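PDB 5FP1: probable TonB-dependent siderophore receptor PiuA from Acinetobacter baumannii, which probably binds iron-chelating siderophores at the outer membrane as the first step of TonB-dependent iron uptake. Local coordinates for residues T550-T558 against G599-C607; I98-N108 against F264-G272. All coordinates share one frame; numbering follows the deposited sequence.

Interaction 1: residues T550-T558 against G599-C607; sequences TRVQIDPTT and GKSCRSGKC
Lys-600 grips the corner where the chain leaves the strand, at Gln-553 and Ile-554, with both its backbone and its side chain. Its amide N donates to Gln-553 O at 2.9 Å, and its ammonium NZ reaches Ile-554 O at 3.2 Å, in the carbonyl plane and on a lone pair. The bend at the last torsion (chi4 51°) turns NZ back onto that carbonyl after CD has run alongside it. One residue earlier, the CA of Gly-599 lies 3.8 Å from Val-552 CB.

The other half of the contact is built around the disulfide between Cys-602 and Cys-607. The amide of Gln-553 lies against Cys-602, with CD 3.6 Å from SG, while the ring of Pro-556 meets the second sulfur, CD standing 3.4 Å from Cys-607 SG. Pro-556 CG also touches Gly-605 O, in the type I' turn that joins the two cysteine strands.

Gln-553 is an extended chain whose amide is held at both ends. NE2 donates to Asp-555 O at 3.2 Å, from above the carbonyl plane, and OE1 takes a water that also accepts from Cys-602 N. Another water links Gln-553 N to Lys-600 O. Behind this, Asp-555 OD1 accepts from Thr-557 N, which makes an Asx turn around Pro-556, and also from Thr-558 OG1. Ile-554 and Asp-555 form a classic bulge opposite Thr-558.

This is a surface contact: the disulfide-closed hairpin of strands 600-603 and 606-609 leans on the end of barrel strand 536-555, which pairs in turn with strand 558-575.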
loop_
_atom_site.group_PDB
_atom_site.type_symbol
_atom_site.label_atom_id
_atom_site.label_comp_id
_atom_site.label_asym_id
_atom_site.label_seq_id
_atom_site.Cartn_x
_atom_site.Cartn_y
_atom_site.Cartn_z
ATOM N N THR A 550 12.099 15.527 -10.863
ATOM C CA THR A 550 11.155 15.651 -9.766
ATOM C C THR A 550 10.576 17.041 -9.771
ATOM O O THR A 550 11.306 18.032 -9.991
ATOM C CB THR A 550 11.882 15.434 -8.426
ATOM O OG1 THR A 550 12.445 14.118 -8.386
ATOM C CG2 THR A 550 10.948 15.618 -7.234
ATOM N N ARG A 551 9.277 17.138 -9.516
ATOM C CA ARG A 551 8.619 18.428 -9.458
ATOM C C ARG A 551 8.994 19.093 -8.146
ATOM O O ARG A 551 8.911 18.476 -7.105
ATOM C CB ARG A 551 7.097 18.279 -9.552
ATOM C CG ARG A 551 6.369 19.609 -9.774
ATOM C CD ARG A 551 4.945 19.363 -10.251
ATOM N NE ARG A 551 4.164 18.612 -9.303
ATOM C CZ ARG A 551 3.754 17.355 -9.429
ATOM N NH1 ARG A 551 4.034 16.600 -10.489
ATOM N NH2 ARG A 551 3.036 16.844 -8.453
ATOM N N VAL A 552 9.396 20.357 -8.166
ATOM C CA VAL A 552 9.715 21.045 -6.933
ATOM C C VAL A 552 9.140 22.460 -6.993
ATOM O O VAL A 552 8.799 22.941 -8.058
ATOM C CB VAL A 552 11.238 21.102 -6.663
ATOM C CG1 VAL A 552 11.824 19.696 -6.512
ATOM C CG2 VAL A 552 11.941 21.857 -7.764
ATOM N N GLN A 553 8.960 23.063 -5.823
ATOM C CA GLN A 553 8.466 24.424 -5.711
ATOM C C GLN A 553 9.671 25.357 -5.704
ATOM O O GLN A 553 10.671 25.094 -5.018
ATOM C CB GLN A 553 7.623 24.544 -4.438
ATOM C CG GLN A 553 6.685 25.726 -4.411
ATOM C CD GLN A 553 5.652 25.643 -3.308
ATOM O OE1 GLN A 553 5.648 24.714 -2.501
ATOM N NE2 GLN A 553 4.771 26.628 -3.257
ATOM N N ILE A 554 9.562 26.422 -6.500
ATOM C CA ILE A 554 10.551 27.498 -6.634
ATOM C C ILE A 554 10.222 28.719 -5.758
ATOM O O ILE A 554 11.116 29.338 -5.205
ATOM C CB ILE A 554 10.598 28.009 -8.083
ATOM C CG1 ILE A 554 10.971 26.876 -9.032
ATOM C CG2 ILE A 554 11.584 29.159 -8.211
ATOM C CD1 ILE A 554 12.130 26.042 -8.536
ATOM N N ASP A 555 8.943 29.076 -5.654
ATOM C CA ASP A 555 8.507 30.132 -4.755
ATOM C C ASP A 555 7.064 29.840 -4.453
ATOM O O ASP A 555 6.562 28.805 -4.855
ATOM C CB ASP A 555 8.710 31.516 -5.362
ATOM C CG ASP A 555 7.810 31.767 -6.567
ATOM O OD1 ASP A 555 6.673 31.237 -6.618
ATOM O OD2 ASP A 555 8.242 32.512 -7.461
ATOM N N PRO A 556 6.387 30.718 -3.714
ATOM C CA PRO A 556 5.098 30.241 -3.207
ATOM C C PRO A 556 4.069 29.884 -4.272
ATOM O O PRO A 556 3.095 29.176 -3.970
ATOM C CB PRO A 556 4.605 31.411 -2.348
ATOM C CG PRO A 556 5.870 32.079 -1.897
ATOM C CD PRO A 556 6.827 31.962 -3.056
ATOM N N THR A 557 4.250 30.384 -5.492
ATOM C CA THR A 557 3.273 30.156 -6.556
ATOM C C THR A 557 3.972 29.805 -7.865
ATOM O O THR A 557 3.431 30.053 -8.950
ATOM C CB THR A 557 2.317 31.370 -6.812
ATOM O OG1 THR A 557 3.070 32.564 -7.011
ATOM C CG2 THR A 557 1.333 31.593 -5.705
ATOM N N THR A 558 5.127 29.149 -7.774
ATOM C CA THR A 558 5.851 28.688 -8.956
ATOM C C THR A 558 6.470 27.276 -8.755
ATOM O O THR A 558 7.118 27.018 -7.736
ATOM C CB THR A 558 6.997 29.653 -9.282
ATOM O OG1 THR A 558 6.503 31.014 -9.270
ATOM C CG2 THR A 558 7.633 29.323 -10.633
ATOM N N GLY A 599 14.204 21.471 -4.063
ATOM C CA GLY A 599 13.675 22.813 -4.304
ATOM C C GLY A 599 13.515 23.602 -3.014
ATOM O O GLY A 599 14.436 23.654 -2.194
ATOM N N LYS A 600 12.365 24.238 -2.841
ATOM C CA LYS A 600 12.082 24.994 -1.622
ATOM C C LYS A 600 10.866 24.439 -0.931
ATOM O O LYS A 600 10.037 23.812 -1.559
ATOM C CB LYS A 600 11.859 26.467 -1.954
ATOM C CG LYS A 600 13.069 27.132 -2.576
ATOM C CD LYS A 600 13.060 28.624 -2.282
ATOM C CE LYS A 600 14.218 29.334 -2.965
ATOM N NZ LYS A 600 14.239 28.966 -4.402
ATOM N N SER A 601 10.791 24.675 0.373
ATOM C CA SER A 601 9.653 24.352 1.179
ATOM C C SER A 601 8.918 25.662 1.455
ATOM O O SER A 601 9.514 26.589 1.984
ATOM C CB SER A 601 10.155 23.772 2.509
ATOM O OG SER A 601 9.095 23.630 3.424
ATOM N N CYS A 602 7.639 25.749 1.111
ATOM C CA CYS A 602 6.911 27.014 1.279
ATOM C C CYS A 602 5.700 26.847 2.182
ATOM O O CYS A 602 4.996 25.861 2.090
ATOM C CB CYS A 602 6.469 27.576 -0.078
ATOM S SG CYS A 602 7.817 27.749 -1.282
ATOM N N ARG A 603 5.457 27.820 3.047
ATOM C CA ARG A 603 4.283 27.783 3.907
ATOM C C ARG A 603 3.846 29.210 4.196
ATOM O O ARG A 603 4.671 30.058 4.562
ATOM C CB ARG A 603 4.580 27.035 5.211
ATOM C CG ARG A 603 3.340 26.743 6.044
ATOM C CD ARG A 603 3.664 25.997 7.332
ATOM N NE ARG A 603 4.642 26.704 8.158
ATOM C CZ ARG A 603 4.381 27.801 8.863
ATOM N NH1 ARG A 603 3.168 28.339 8.848
ATOM N NH2 ARG A 603 5.340 28.368 9.587
ATOM N N SER A 604 2.560 29.480 3.981
ATOM C CA SER A 604 1.990 30.806 4.224
ATOM C C SER A 604 2.802 31.916 3.567
ATOM O O SER A 604 3.118 32.924 4.198
ATOM C CB SER A 604 1.896 31.052 5.731
ATOM O OG SER A 604 1.241 29.967 6.376
ATOM N N GLY A 605 3.162 31.722 2.303
ATOM C CA GLY A 605 3.853 32.762 1.542
ATOM C C GLY A 605 5.359 32.858 1.743
ATOM O O GLY A 605 6.018 33.685 1.113
ATOM N N LYS A 606 5.923 32.024 2.613
ATOM C CA LYS A 606 7.357 32.089 2.884
ATOM C C LYS A 606 8.028 30.769 2.510
ATOM O O LYS A 606 7.562 29.708 2.909
ATOM C CB LYS A 606 7.598 32.390 4.360
ATOM C CG LYS A 606 9.054 32.648 4.713
ATOM C CD LYS A 606 9.231 32.862 6.211
ATOM C CE LYS A 606 10.501 33.639 6.540
ATOM N NZ LYS A 606 11.742 32.909 6.152
ATOM N N CYS A 607 9.122 30.856 1.759
ATOM C CA CYS A 607 9.837 29.673 1.290
ATOM C C CYS A 607 11.200 29.529 1.950
ATOM O O CYS A 607 11.941 30.503 2.080
ATOM C CB CYS A 607 10.008 29.718 -0.231
ATOM S SG CYS A 607 8.435 29.724 -1.135
HETATM O O HOH W 1 10.044 21.873 -3.523
HETATM O O HOH W 2 6.788 23.685 -0.315
HETATM O O HOH W 3 3.311 24.366 -0.544
#

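Interaction 2: residues I98-N108 against F264-G272; sequences IDGIRNSTSQN and FQKQENHIG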
loop_
_atom_site.group_PDB
_atom_site.type_symbol
_atom_site.label_atom_id
_atom_site.label_comp_id
_atom_site.label_asym_id
_atom_site.label_seq_id
_atom_site.Cartn_x
_atom_site.Cartn_y
_atom_site.Cartn_z
ATOM N N ILE A 98 -6.023 -3.745 -7.744
ATOM C CA ILE A 98 -6.794 -4.919 -7.366
ATOM C C ILE A 98 -6.993 -5.747 -8.640
ATOM O O ILE A 98 -7.603 -5.284 -9.610
ATOM C CB ILE A 98 -8.137 -4.529 -6.710
ATOM C CG1 ILE A 98 -8.979 -5.776 -6.421
ATOM C CG2 ILE A 98 -8.945 -3.602 -7.590
ATOM C CD1 ILE A 98 -8.674 -6.379 -5.072
ATOM N N ASP A 99 -6.420 -6.948 -8.650
ATOM C CA ASP A 99 -6.390 -7.789 -9.860
ATOM C C ASP A 99 -6.033 -6.990 -11.094
ATOM O O ASP A 99 -6.678 -7.095 -12.149
ATOM C CB ASP A 99 -7.731 -8.531 -10.027
ATOM C CG ASP A 99 -8.028 -9.399 -8.837
ATOM O OD1 ASP A 99 -7.242 -10.338 -8.596
ATOM O OD2 ASP A 99 -8.981 -9.100 -8.074
ATOM N N GLY A 100 -4.988 -6.184 -10.984
ATOM C CA GLY A 100 -4.459 -5.487 -12.168
ATOM C C GLY A 100 -5.173 -4.237 -12.594
ATOM O O GLY A 100 -4.804 -3.616 -13.591
ATOM N N ILE A 101 -6.172 -3.821 -11.828
ATOM C CA ILE A 101 -6.880 -2.573 -12.116
ATOM C C ILE A 101 -6.647 -1.597 -10.976
ATOM O O ILE A 101 -6.762 -1.975 -9.806
ATOM C CB ILE A 101 -8.380 -2.857 -12.299
ATOM C CG1 ILE A 101 -8.543 -3.695 -13.579
ATOM C CG2 ILE A 101 -9.182 -1.555 -12.357
ATOM C CD1 ILE A 101 -9.968 -3.873 -14.058
ATOM N N ARG A 102 -6.263 -0.368 -11.318
ATOM C CA ARG A 102 -5.946 0.643 -10.310
ATOM C C ARG A 102 -7.179 0.952 -9.456
ATOM O O ARG A 102 -8.265 1.157 -9.981
ATOM C CB ARG A 102 -5.456 1.938 -10.960
ATOM C CG ARG A 102 -4.713 2.830 -9.976
ATOM C CD ARG A 102 -4.537 4.251 -10.480
ATOM N NE ARG A 102 -3.879 4.246 -11.793
ATOM C CZ ARG A 102 -2.592 4.490 -12.033
ATOM N NH1 ARG A 102 -1.745 4.798 -11.048
ATOM N NH2 ARG A 102 -2.146 4.464 -13.299
ATOM N N ASN A 103 -6.995 0.978 -8.144
ATOM C CA ASN A 103 -8.066 1.323 -7.230
ATOM C C ASN A 103 -7.421 2.069 -6.082
ATOM O O ASN A 103 -7.307 1.540 -4.960
ATOM C CB ASN A 103 -8.748 0.040 -6.741
ATOM C CG ASN A 103 -10.046 0.313 -6.009
ATOM O OD1 ASN A 103 -10.917 1.012 -6.511
ATOM N ND2 ASN A 103 -10.176 -0.236 -4.820
ATOM N N SER A 104 -6.942 3.269 -6.381
ATOM C CA SER A 104 -6.074 4.012 -5.463
ATOM C C SER A 104 -6.742 5.190 -4.782
ATOM O O SER A 104 -6.107 6.209 -4.567
ATOM C CB SER A 104 -4.813 4.507 -6.191
ATOM O OG SER A 104 -3.929 3.422 -6.379
ATOM N N THR A 105 -7.995 5.033 -4.388
ATOM C CA THR A 105 -8.587 5.923 -3.422
ATOM C C THR A 105 -8.084 5.541 -2.051
ATOM O O THR A 105 -7.746 4.366 -1.796
ATOM C CB THR A 105 -10.134 5.825 -3.489
ATOM O OG1 THR A 105 -10.519 4.448 -3.504
ATOM C CG2 THR A 105 -10.634 6.480 -4.793
ATOM N N SER A 106 -8.088 6.488 -1.131
ATOM C CA SER A 106 -7.564 6.168 0.188
ATOM C C SER A 106 -8.460 5.166 0.928
ATOM O O SER A 106 -9.676 5.373 1.098
ATOM C CB SER A 106 -7.382 7.404 1.022
ATOM O OG SER A 106 -6.731 7.084 2.244
ATOM N N GLN A 107 -7.818 4.104 1.380
ATOM C CA GLN A 107 -8.480 3.005 2.081
ATOM C C GLN A 107 -7.477 2.333 3.003
ATOM O O GLN A 107 -6.256 2.377 2.766
ATOM C CB GLN A 107 -8.934 1.928 1.078
ATOM C CG GLN A 107 -9.800 2.409 -0.056
ATOM C CD GLN A 107 -9.895 1.413 -1.208
ATOM O OE1 GLN A 107 -9.803 1.776 -2.406
ATOM N NE2 GLN A 107 -10.153 0.187 -0.867
ATOM N N ASN A 108 -7.991 1.682 4.040
ATOM C CA ASN A 108 -7.218 0.731 4.845
ATOM C C ASN A 108 -7.629 -0.670 4.372
ATOM O O ASN A 108 -8.674 -1.187 4.779
ATOM C CB ASN A 108 -7.539 0.931 6.326
ATOM C CG ASN A 108 -7.257 2.358 6.798
ATOM O OD1 ASN A 108 -6.264 2.947 6.440
ATOM N ND2 ASN A 108 -8.126 2.890 7.626
ATOM N N PHE A 264 -13.290 10.079 14.468
ATOM C CA PHE A 264 -13.957 8.898 13.912
ATOM C C PHE A 264 -13.388 8.644 12.527
ATOM O O PHE A 264 -12.782 9.525 11.920
ATOM C CB PHE A 264 -15.488 9.090 13.817
ATOM C CG PHE A 264 -15.890 10.247 12.927
ATOM C CD1 PHE A 264 -16.091 10.063 11.561
ATOM C CD2 PHE A 264 -16.029 11.513 13.447
ATOM C CE1 PHE A 264 -16.401 11.141 10.738
ATOM C CE2 PHE A 264 -16.378 12.577 12.638
ATOM C CZ PHE A 264 -16.541 12.393 11.287
ATOM N N GLN A 265 -13.613 7.449 12.014
ATOM C CA GLN A 265 -13.352 7.201 10.607
ATOM C C GLN A 265 -14.261 6.121 10.115
ATOM O O GLN A 265 -14.353 5.047 10.708
ATOM C CB GLN A 265 -11.885 6.807 10.370
ATOM C CG GLN A 265 -11.532 6.511 8.906
ATOM C CD GLN A 265 -10.058 6.782 8.600
ATOM O OE1 GLN A 265 -9.192 6.600 9.462
ATOM N NE2 GLN A 265 -9.773 7.261 7.369
ATOM N N LYS A 266 -14.912 6.414 9.009
ATOM C CA LYS A 266 -15.806 5.480 8.363
ATOM C C LYS A 266 -15.454 5.372 6.883
ATOM O O LYS A 266 -15.463 6.361 6.143
ATOM C CB LYS A 266 -17.247 5.979 8.503
ATOM C CG LYS A 266 -17.745 6.005 9.944
ATOM C CD LYS A 266 -18.967 6.909 10.101
ATOM C CE LYS A 266 -19.504 6.830 11.523
ATOM N NZ LYS A 266 -20.776 7.592 11.675
ATOM N N GLN A 267 -15.079 4.173 6.470
ATOM C CA GLN A 267 -14.785 3.911 5.083
ATOM C C GLN A 267 -15.838 2.967 4.548
ATOM O O GLN A 267 -16.302 2.054 5.248
ATOM C CB GLN A 267 -13.383 3.299 4.953
ATOM C CG GLN A 267 -12.287 4.184 5.537
ATOM C CD GLN A 267 -10.886 3.740 5.188
ATOM O OE1 GLN A 267 -10.617 2.559 4.980
ATOM N NE2 GLN A 267 -9.979 4.691 5.122
ATOM N N GLU A 268 -16.135 3.121 3.274
ATOM C CA GLU A 268 -17.065 2.223 2.605
ATOM C C GLU A 268 -16.647 2.037 1.163
ATOM O O GLU A 268 -16.514 2.999 0.424
ATOM C CB GLU A 268 -18.491 2.783 2.663
ATOM C CG GLU A 268 -19.514 1.830 2.062
ATOM C CD GLU A 268 -20.944 2.381 2.103
ATOM O OE1 GLU A 268 -21.235 3.308 2.891
ATOM O OE2 GLU A 268 -21.785 1.882 1.341
ATOM N N ASN A 269 -16.410 0.786 0.790
ATOM C CA ASN A 269 -15.913 0.451 -0.521
ATOM C C ASN A 269 -16.741 -0.645 -1.174
ATOM O O ASN A 269 -17.016 -1.659 -0.538
ATOM C CB ASN A 269 -14.462 0.042 -0.436
ATOM C CG ASN A 269 -13.547 1.249 -0.269
ATOM O OD1 ASN A 269 -13.183 1.921 -1.238
ATOM N ND2 ASN A 269 -13.266 1.580 0.971
ATOM N N HIS A 270 -17.078 -0.412 -2.442
ATOM C CA HIS A 270 -17.790 -1.379 -3.273
ATOM C C HIS A 270 -17.013 -1.522 -4.548
ATOM O O HIS A 270 -16.596 -0.509 -5.137
ATOM C CB HIS A 270 -19.176 -0.850 -3.652
ATOM C CG HIS A 270 -20.072 -0.551 -2.502
ATOM N ND1 HIS A 270 -21.111 -1.384 -2.138
ATOM C CD2 HIS A 270 -20.129 0.512 -1.659
ATOM C CE1 HIS A 270 -21.752 -0.858 -1.109
ATOM N NE2 HIS A 270 -21.170 0.286 -0.791
ATOM N N ILE A 271 -16.816 -2.762 -5.006
ATOM C CA ILE A 271 -16.233 -2.986 -6.328
ATOM C C ILE A 271 -17.061 -4.070 -7.065
ATOM O O ILE A 271 -17.292 -5.147 -6.513
ATOM C CB ILE A 271 -14.765 -3.501 -6.256
ATOM C CG1 ILE A 271 -13.885 -2.586 -5.398
ATOM C CG2 ILE A 271 -14.172 -3.641 -7.674
ATOM C CD1 ILE A 271 -12.475 -3.108 -5.164
ATOM N N GLY A 272 -17.458 -3.772 -8.293
ATOM C CA GLY A 272 -18.181 -4.717 -9.152
ATOM C C GLY A 272 -17.363 -4.945 -10.416
ATOM O O GLY A 272 -16.921 -3.988 -11.056
HETATM O O HOH W 4 -12.155 4.256 1.895
HETATM O O HOH W 5 -11.363 0.092 4.187
HETATM O O HOH W 6 -6.794 5.174 8.853
#
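Gln-267 of the barrel wall reaches Asn-108 of the plug, the domain that fills the 22-stranded barrel of a TonB-dependent receptor. From CB, with CG anti to the carbonyl carbon (chi1 -58°), its chain runs extended away from strand 264-279. CD comes within 3.7 Å of Asn-108 N, and the amide then splits into two tips. OE1 takes the Asn-108 N-H at 2.9 Å, in the carbonyl plane on a lone pair, with a nearly straight N-H...O angle of 166°. The same oxygen lies 3.6 Å from Gln-107 CA and accepts from a water that also donates to Asn-108 O, so one plug residue is held through both its backbone N and O. NE2 passes 3.6 Å from Asn-108 ND2, the two side chains crossing at about a right angle although their amide planes are only 25° apart.

Alternate residues of the strand, Gln-265, Gln-267, Asn-269 and Ile-271, all point inward to the plug. Asn-269 stacks its amide on that of Gln-107, the planes moderately inclined to each other. Its OD1 has a firmer partner in Ser-295 OG, on the neighbouring barrel strand 284-304, and Thr-105 OG1 bonds to the same serine hydroxyl. Farther along, the contact is van der Waals packing: Ile-271 CD1 lies against the amide ND2 of Asn-103 and, more loosely, against Ile-98 CG2, next to the type I' turn of the plug hairpin. At the other end, Gln-265 NE2 is bonded to Asn-81 OD1, from another part of the plug. Water also bridges the two segments: one molecule donates to Ser-106 O at 2.8 Å and accepts from Asn-269 ND2 at 3.0 Å.

How the interactions relate
From the N terminus, the chain first lays down the plug, which contains 98-108. It then enters the barrel, and interaction 2 closes when strand 264-279 comes alongside, 156 residues on, tying plug to wall. Interaction 1 opens much later, at 550-558, and closes after only 41 residues, once strands 558-575 and 582-597 have gone down and up and the chain has entered the hairpin at 599-607. The two loops are in series, neither nested nor crossed. The centres of interactions 1 and 2 are about 32 Å apart, and the two do not touch. One joins two domains inside the barrel; the other joins the end of a barrel strand to a surface hairpin of the barrel domain.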